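Local coordinates for catabolite control protein A (Lactococcus lactis, PDB 2O20) that probably acts as a global transcriptional regulator of carbon catabolite repression and activation, binding DNA as a member of the LacI family, at residues K181-V193 / D214-E226. The protein carries 1 engineered substitution. Numbering follows the deposited sequence.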
ATOM      1  N   LYS D 181      23.087 -15.999  18.177  1.00 23.53           N
ATOM      2  CA  LYS D 181      24.156 -16.771  17.539  1.00 24.28           C
ATOM      3  C   LYS D 181      23.712 -17.462  16.258  1.00 23.56           C
ATOM      4  O   LYS D 181      24.544 -17.732  15.402  1.00 24.12           O
ATOM      5  CB  LYS D 181      24.679 -17.839  18.499  1.00 24.91           C
ATOM      6  CG  LYS D 181      25.248 -17.301  19.821  1.00 28.66           C
ATOM      7  CD  LYS D 181      26.392 -16.332  19.563  1.00 33.40           C
ATOM      8  CE  LYS D 181      27.155 -15.966  20.829  1.00 35.31           C
ATOM      9  NZ  LYS D 181      28.155 -17.003  21.227  1.00 37.81           N
ATOM     10  N   LYS D 182      22.419 -17.782  16.160  1.00 22.30           N
ATOM     11  CA  LYS D 182      21.822 -18.344  14.945  1.00 21.20           C
ATOM     12  C   LYS D 182      20.893 -17.310  14.319  1.00 20.29           C
ATOM     13  O   LYS D 182      19.777 -17.098  14.796  1.00 19.89           O
ATOM     14  CB  LYS D 182      21.101 -19.651  15.257  1.00 21.57           C
ATOM     15  CG  LYS D 182      22.047 -20.787  15.640  1.00 22.99           C
ATOM     16  CD  LYS D 182      21.334 -22.108  15.593  1.00 26.62           C
ATOM     17  CE  LYS D 182      22.242 -23.294  15.534  1.00 29.97           C
ATOM     18  NZ  LYS D 182      21.392 -24.543  15.613  1.00 33.03           N
ATOM     19  N   ILE D 183      21.418 -16.624  13.297  1.00 19.34           N
ATOM     20  CA  ILE D 183      20.755 -15.473  12.666  1.00 19.30           C
ATOM     21  C   ILE D 183      20.467 -15.846  11.204  1.00 19.43           C
ATOM     22  O   ILE D 183      21.378 -16.106  10.421  1.00 20.78           O
ATOM     23  CB  ILE D 183      21.641 -14.191  12.720  1.00 18.44           C
ATOM     24  CG1 ILE D 183      22.046 -13.856  14.172  1.00 18.86           C
ATOM     25  CG2 ILE D 183      20.949 -13.049  12.058  1.00 16.66           C
ATOM     26  CD1 ILE D 183      23.287 -12.974  14.311  1.00 19.78           C
ATOM     27  N   ALA D 184      19.197 -15.853  10.848  1.00 19.37           N
ATOM     28  CA  ALA D 184      18.780 -16.060   9.465  1.00 19.10           C
ATOM     29  C   ALA D 184      18.838 -14.753   8.659  1.00 18.52           C
ATOM     30  O   ALA D 184      18.640 -13.674   9.195  1.00 17.77           O
ATOM     31  CB  ALA D 184      17.432 -16.599   9.422  1.00 19.07           C
ATOM     32  N   TYR D 185      19.132 -14.890   7.373  1.00 19.18           N
ATOM     33  CA  TYR D 185      18.935 -13.825   6.391  1.00 20.70           C
ATOM     34  C   TYR D 185      17.908 -14.293   5.344  1.00 20.73           C
ATOM     35  O   TYR D 185      18.068 -15.331   4.673  1.00 20.90           O
ATOM     36  CB  TYR D 185      20.249 -13.410   5.688  1.00 22.11           C
ATOM     37  CG  TYR D 185      20.176 -11.955   5.271  1.00 24.09           C
ATOM     38  CD1 TYR D 185      20.879 -10.981   5.970  1.00 24.71           C
ATOM     39  CD2 TYR D 185      19.326 -11.538   4.243  1.00 23.62           C
ATOM     40  CE1 TYR D 185      20.763  -9.653   5.637  1.00 25.02           C
ATOM     41  CE2 TYR D 185      19.215 -10.190   3.895  1.00 26.26           C
ATOM     42  CZ  TYR D 185      19.931  -9.262   4.615  1.00 26.40           C
ATOM     43  OH  TYR D 185      19.857  -7.924   4.314  1.00 30.19           O
ATOM     44  N   ILE D 186      16.832 -13.525   5.213  1.00 20.61           N
ATOM     45  CA  ILE D 186      15.764 -13.844   4.256  1.00 20.64           C
ATOM     46  C   ILE D 186      15.827 -12.786   3.110  1.00 21.10           C
ATOM     47  O   ILE D 186      15.746 -11.578   3.362  1.00 20.90           O
ATOM     48  CB  ILE D 186      14.358 -13.883   4.931  1.00 20.61           C
ATOM     49  CG1 ILE D 186      14.294 -14.982   6.004  1.00 22.54           C
ATOM     50  CG2 ILE D 186      13.288 -14.152   3.901  1.00 20.63           C
ATOM     51  CD1 ILE D 186      13.231 -14.793   7.026  1.00 23.39           C
ATOM     52  N   MET D 187      15.981 -13.249   1.876  1.00 21.55           N
ATOM     53  CA  MET D 187      16.168 -12.362   0.726  1.00 23.62           C
ATOM     54  C   MET D 187      15.405 -12.842  -0.497  1.00 23.50           C
ATOM     55  O   MET D 187      14.773 -13.908  -0.463  1.00 22.88           O
ATOM     56  CB  MET D 187      17.665 -12.274   0.365  1.00 23.58           C
ATOM     57  CG  MET D 187      18.319 -13.637   0.023  1.00 25.12           C
ATOM     58  SD  MET D 187      20.000 -13.402  -0.628  1.00 28.70           S
ATOM     59  CE  MET D 187      20.712 -12.427   0.663  1.00 28.74           C
ATOM     60  N   GLY D 188      15.518 -12.055  -1.579  1.00 24.53           N
ATOM     61  CA  GLY D 188      15.129 -12.459  -2.931  1.00 25.33           C
ATOM     62  C   GLY D 188      16.142 -13.385  -3.596  1.00 26.30           C
ATOM     63  O   GLY D 188      16.652 -14.303  -2.968  1.00 27.41           O
ATOM     64  N   SER D 189      16.426 -13.172  -4.870  1.00 27.84           N
ATOM     65  CA  SER D 189      17.406 -14.004  -5.599  1.00 28.66           C
ATOM     66  C   SER D 189      18.825 -13.582  -5.286  1.00 29.84           C
ATOM     67  O   SER D 189      19.206 -12.418  -5.492  1.00 29.21           O
ATOM     68  CB  SER D 189      17.162 -13.944  -7.105  1.00 29.14           C
ATOM     69  OG  SER D 189      18.241 -14.553  -7.809  1.00 30.03           O
ATOM     70  N   LEU D 190      19.640 -14.523  -4.813  1.00 30.88           N
ATOM     71  CA  LEU D 190      21.021 -14.207  -4.467  1.00 32.54           C
ATOM     72  C   LEU D 190      21.835 -13.738  -5.669  1.00 32.90           C
ATOM     73  O   LEU D 190      22.788 -12.988  -5.492  1.00 34.26           O
ATOM     74  CB  LEU D 190      21.708 -15.409  -3.803  1.00 32.98           C
ATOM     75  CG  LEU D 190      23.138 -15.234  -3.290  1.00 33.97           C
ATOM     76  CD1 LEU D 190      23.167 -14.244  -2.129  1.00 35.01           C
ATOM     77  CD2 LEU D 190      23.693 -16.611  -2.861  1.00 34.21           C
ATOM     78  N   LYS D 191      21.434 -14.131  -6.880  1.00 33.58           N
ATOM     79  CA  LYS D 191      22.162 -13.782  -8.118  1.00 34.65           C
ATOM     80  C   LYS D 191      22.211 -12.282  -8.402  1.00 34.30           C
ATOM     81  O   LYS D 191      23.136 -11.800  -9.059  1.00 34.87           O
ATOM     82  CB  LYS D 191      21.547 -14.514  -9.325  1.00 34.75           C
ATOM     83  CG  LYS D 191      21.624 -16.031  -9.187  1.00 36.30           C
ATOM     84  CD  LYS D 191      21.305 -16.779 -10.477  1.00 37.22           C
ATOM     85  CE  LYS D 191      19.821 -17.068 -10.621  1.00 39.43           C
ATOM     86  NZ  LYS D 191      19.505 -17.725 -11.932  1.00 41.16           N
ATOM     87  N   ASP D 192      21.212 -11.558  -7.902  1.00 33.30           N
ATOM     88  CA  ASP D 192      21.115 -10.111  -8.053  1.00 32.77           C
ATOM     89  C   ASP D 192      22.160  -9.364  -7.209  1.00 31.58           C
ATOM     90  O   ASP D 192      22.427  -9.737  -6.067  1.00 31.41           O
ATOM     91  CB  ASP D 192      19.695  -9.672  -7.672  1.00 32.68           C
ATOM     92  CG  ASP D 192      18.637 -10.311  -8.560  1.00 34.10           C
ATOM     93  OD1 ASP D 192      18.976 -10.711  -9.688  1.00 34.60           O
ATOM     94  OD2 ASP D 192      17.466 -10.407  -8.147  1.00 37.91           O
ATOM     95  N   VAL D 193      22.715  -8.292  -7.773  1.00 30.79           N
ATOM     96  CA  VAL D 193      23.863  -7.590  -7.175  1.00 29.68           C
ATOM     97  C   VAL D 193      23.582  -7.138  -5.739  1.00 28.84           C
ATOM     98  O   VAL D 193      24.371  -7.388  -4.838  1.00 28.29           O
ATOM     99  CB  VAL D 193      24.297  -6.373  -8.022  1.00 29.88           C
ATOM    100  CG1 VAL D 193      25.383  -5.559  -7.306  1.00 29.35           C
ATOM    101  CG2 VAL D 193      24.794  -6.824  -9.379  1.00 31.01           C
ATOM    102  N   ASP D 214      26.553 -20.360   7.735  1.00 26.00           N
ATOM    103  CA  ASP D 214      25.828 -21.579   7.434  1.00 25.68           C
ATOM    104  C   ASP D 214      24.831 -21.221   6.342  1.00 26.14           C
ATOM    105  O   ASP D 214      23.905 -20.439   6.597  1.00 25.65           O
ATOM    106  CB  ASP D 214      25.100 -22.050   8.692  1.00 25.36           C
ATOM    107  CG  ASP D 214      24.312 -23.328   8.476  1.00 25.73           C
ATOM    108  OD1 ASP D 214      24.284 -23.891   7.340  1.00 23.42           O
ATOM    109  OD2 ASP D 214      23.712 -23.780   9.468  1.00 29.44           O
ATOM    110  N   GLU D 215      25.036 -21.749   5.135  1.00 25.69           N
ATOM    111  CA  GLU D 215      24.148 -21.439   4.024  1.00 27.08           C
ATOM    112  C   GLU D 215      22.699 -21.864   4.330  1.00 26.65           C
ATOM    113  O   GLU D 215      21.752 -21.349   3.725  1.00 27.90           O
ATOM    114  CB  GLU D 215      24.647 -22.064   2.713  0.50 26.94           C
ATOM    115  CG  GLU D 215      24.650 -23.577   2.691  0.50 26.96           C
ATOM    116  CD  GLU D 215      24.850 -24.145   1.291  0.50 27.74           C
ATOM    117  OE1 GLU D 215      25.366 -25.280   1.185  0.50 27.41           O
ATOM    118  OE2 GLU D 215      24.487 -23.461   0.302  0.50 29.21           O
ATOM    119  N   ASN D 216      22.514 -22.778   5.281  1.00 26.08           N
ATOM    120  CA  ASN D 216      21.161 -23.239   5.619  1.00 25.78           C
ATOM    121  C   ASN D 216      20.319 -22.257   6.442  1.00 24.64           C
ATOM    122  O   ASN D 216      19.114 -22.490   6.649  1.00 23.67           O
ATOM    123  CB  ASN D 216      21.221 -24.612   6.266  1.00 26.81           C
ATOM    124  CG  ASN D 216      21.668 -25.688   5.284  1.00 29.86           C
ATOM    125  OD1 ASN D 216      22.247 -26.703   5.675  1.00 35.80           O
ATOM    126  ND2 ASN D 216      21.419 -25.458   3.997  1.00 33.61           N
ATOM    127  N   LEU D 217      20.934 -21.150   6.880  1.00 22.01           N
ATOM    128  CA  LEU D 217      20.193 -20.051   7.500  1.00 21.38           C
ATOM    129  C   LEU D 217      19.957 -18.867   6.546  1.00 20.80           C
ATOM    130  O   LEU D 217      19.571 -17.785   6.987  1.00 18.95           O
ATOM    131  CB  LEU D 217      20.872 -19.594   8.794  1.00 20.99           C
ATOM    132  CG  LEU D 217      20.953 -20.610   9.951  1.00 22.54           C
ATOM    133  CD1 LEU D 217      21.687 -19.954  11.147  1.00 24.81           C
ATOM    134  CD2 LEU D 217      19.605 -21.098  10.382  1.00 24.25           C
ATOM    135  N   VAL D 218      20.194 -19.082   5.246  1.00 20.66           N
ATOM    136  CA  VAL D 218      19.882 -18.111   4.213  1.00 20.28           C
ATOM    137  C   VAL D 218      18.726 -18.671   3.387  1.00 20.78           C
ATOM    138  O   VAL D 218      18.722 -19.838   2.960  1.00 20.40           O
ATOM    139  CB  VAL D 218      21.101 -17.764   3.332  1.00 21.12           C
ATOM    140  CG1 VAL D 218      20.701 -16.763   2.235  1.00 20.46           C
ATOM    141  CG2 VAL D 218      22.223 -17.215   4.197  1.00 19.60           C
ATOM    142  N   PHE D 219      17.707 -17.844   3.260  1.00 20.01           N
ATOM    143  CA  PHE D 219      16.452 -18.230   2.639  1.00 20.97           C
ATOM    144  C   PHE D 219      16.221 -17.305   1.450  1.00 21.94           C
ATOM    145  O   PHE D 219      15.890 -16.133   1.631  1.00 20.68           O
ATOM    146  CB  PHE D 219      15.333 -18.134   3.675  1.00 20.01           C
ATOM    147  CG  PHE D 219      15.496 -19.100   4.815  1.00 20.14           C
ATOM    148  CD1 PHE D 219      14.933 -20.374   4.761  1.00 20.82           C
ATOM    149  CD2 PHE D 219      16.269 -18.771   5.934  1.00 19.74           C
ATOM    150  CE1 PHE D 219      15.115 -21.286   5.810  1.00 21.85           C
ATOM    151  CE2 PHE D 219      16.463 -19.680   6.974  1.00 18.96           C
ATOM    152  CZ  PHE D 219      15.878 -20.936   6.919  1.00 21.50           C
ATOM    153  N   GLU D 220      16.446 -17.834   0.239  1.00 23.13           N
ATOM    154  CA  GLU D 220      16.286 -17.085  -1.005  1.00 24.70           C
ATOM    155  C   GLU D 220      14.896 -17.170  -1.665  1.00 24.73           C
ATOM    156  O   GLU D 220      14.128 -18.112  -1.457  1.00 24.32           O
ATOM    157  CB  GLU D 220      17.274 -17.606  -2.058  1.00 25.88           C
ATOM    158  CG  GLU D 220      18.739 -17.356  -1.784  1.00 29.88           C
ATOM    159  CD  GLU D 220      19.558 -17.894  -2.941  1.00 35.07           C
ATOM    160  OE1 GLU D 220      19.352 -17.403  -4.090  1.00 36.46           O
ATOM    161  OE2 GLU D 220      20.364 -18.819  -2.711  1.00 38.20           O
ATOM    162  N   GLY D 221      14.603 -16.185  -2.498  1.00 25.65           N
ATOM    163  CA  GLY D 221      13.402 -16.190  -3.355  1.00 25.93           C
ATOM    164  C   GLY D 221      12.103 -15.728  -2.719  1.00 25.89           C
ATOM    165  O   GLY D 221      11.002 -16.122  -3.147  1.00 26.94           O
ATOM    166  N   ASN D 222      12.229 -14.875  -1.706  1.00 24.98           N
ATOM    167  CA  ASN D 222      11.114 -14.473  -0.858  1.00 24.72           C
ATOM    168  C   ASN D 222      10.728 -13.039  -1.077  1.00 24.07           C
ATOM    169  O   ASN D 222      11.546 -12.153  -0.865  1.00 25.51           O
ATOM    170  CB  ASN D 222      11.490 -14.688   0.599  1.00 24.63           C
ATOM    171  CG  ASN D 222      11.633 -16.135   0.912  1.00 25.70           C
ATOM    172  OD1 ASN D 222      10.647 -16.880   0.844  1.00 25.13           O
ATOM    173  ND2 ASN D 222      12.863 -16.575   1.200  1.00 25.53           N
ATOM    174  N   TYR D 223       9.486 -12.836  -1.519  1.00 24.18           N
ATOM    175  CA  TYR D 223       8.998 -11.517  -1.936  1.00 24.11           C
ATOM    176  C   TYR D 223       7.678 -11.065  -1.300  1.00 22.76           C
ATOM    177  O   TYR D 223       7.455  -9.856  -1.188  1.00 22.02           O
ATOM    178  CB  TYR D 223       8.876 -11.476  -3.467  1.00 25.78           C
ATOM    179  CG  TYR D 223      10.203 -11.575  -4.217  1.00 27.16           C
ATOM    180  CD1 TYR D 223      11.024 -10.459  -4.358  1.00 29.17           C
ATOM    181  CD2 TYR D 223      10.636 -12.781  -4.772  1.00 25.62           C
ATOM    182  CE1 TYR D 223      12.236 -10.530  -5.032  1.00 28.98           C
ATOM    183  CE2 TYR D 223      11.861 -12.863  -5.423  1.00 26.37           C
ATOM    184  CZ  TYR D 223      12.648 -11.729  -5.568  1.00 28.62           C
ATOM    185  OH  TYR D 223      13.869 -11.777  -6.243  1.00 29.06           O
ATOM    186  N   SER D 224       6.855 -12.012  -0.848  1.00 20.96           N
ATOM    187  CA  SER D 224       5.497 -11.754  -0.407  1.00 20.40           C
ATOM    188  C   SER D 224       5.247 -11.993   1.093  1.00 20.10           C
ATOM    189  O   SER D 224       5.997 -12.716   1.785  1.00 18.51           O
ATOM    190  CB  SER D 224       4.534 -12.612  -1.239  1.00 19.94           C
ATOM    191  OG  SER D 224       4.507 -13.970  -0.831  1.00 17.89           O
ATOM    192  N   TYR D 225       4.187 -11.351   1.587  1.00 19.04           N
ATOM    193  CA  TYR D 225       3.667 -11.584   2.943  1.00 18.92           C
ATOM    194  C   TYR D 225       3.391 -13.082   3.213  1.00 19.36           C
ATOM    195  O   TYR D 225       3.838 -13.624   4.230  1.00 18.90           O
ATOM    196  CB  TYR D 225       2.354 -10.779   3.127  1.00 18.84           C
ATOM    197  CG  TYR D 225       1.654 -10.957   4.442  1.00 16.04           C
ATOM    198  CD1 TYR D 225       2.135 -10.355   5.610  1.00 19.53           C
ATOM    199  CD2 TYR D 225       0.468 -11.693   4.527  1.00 18.05           C
ATOM    200  CE1 TYR D 225       1.457 -10.524   6.830  1.00 15.86           C
ATOM    201  CE2 TYR D 225      -0.198 -11.852   5.733  1.00 19.34           C
ATOM    202  CZ  TYR D 225       0.315 -11.269   6.878  1.00 15.55           C
ATOM    203  OH  TYR D 225      -0.380 -11.456   8.057  1.00 17.15           O
ATOM    204  N   GLU D 226       2.752 -13.760   2.264  1.00 18.25           N
ATOM    205  CA  GLU D 226       2.456 -15.207   2.424  1.00 19.01           C
ATOM    206  C   GLU D 226       3.739 -16.059   2.473  1.00 18.38           C
ATOM    207  O   GLU D 226       3.822 -17.022   3.217  1.00 17.85           O
ATOM    208  CB  GLU D 226       1.502 -15.767   1.370  0.50 19.31           C
ATOM    209  CG  GLU D 226       0.013 -15.480   1.623  0.50 22.28           C
ATOM    210  CD  GLU D 226      -0.526 -16.022   2.947  0.50 25.66           C
ATOM    211  OE1 GLU D 226      -0.072 -17.089   3.444  0.50 24.13           O
ATOM    212  OE2 GLU D 226      -1.433 -15.363   3.494  0.50 28.56           O
TER
HETATM  213  O   HOH W   1      12.822 -10.815   1.841  1.00 17.52           O
HETATM  214  O   HOH W   2      16.079 -10.556  -6.191  1.00 31.87           O
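Y223 lays the phenol end of its ring against G188, with CZ 3.7 Å from the glycine CA. A side chain on G188 would run into the hydroxyl, so the residue without one suits the spot. Were Y223 an alanine, the phenol would be gone from beside G188, which would probably leave a gap against the glycine CA. Beside this, E220 reaches across to the S189-L190 turn: CG stands anti to the carbonyl carbon (chi1 -67°) and the chain stays extended to chi2, bringing OE1 to L190 N (3.0 Å), which meets it from above the carboxylate plane, while L190 CB packs on the same carboxylate. An acid suits the place because its oxygen can accept the L190 N-H.

These loops follow the C-terminal ends of neighbouring parallel strands, 183-186 and 218-219, joined through helix 193-208 in a beta-alpha-beta unit of the periplasmic-binding-protein-like domain of the LacI family; strand 218-219 is outermost in its four-stranded sheet within this chain. Y185 N bonds to L217 O, Y185 O takes F219 N, and M187 N gives F219 O a nearly straight bond (2.9 Å, 174°). L217 packs CB and CD1 against I183 O, both at 3.9 Å, and CD1 also reaches K182 CA. On one face the small A184 sets its CB 4.1 Å from F219 CE2, obliquely to the ring, and I186 fits its CG1 against F219 CB and its CG2 against N222 ND2 (3.7 Å); helix 225-237 covers them with L231 and L235. M187 SD comes within 4.5 Å of V218 CG1 on the face toward helix 193-208. G221, at positive phi, lets the chain turn so that its N reaches G188 O (2.8 Å) from above the carbonyl plane.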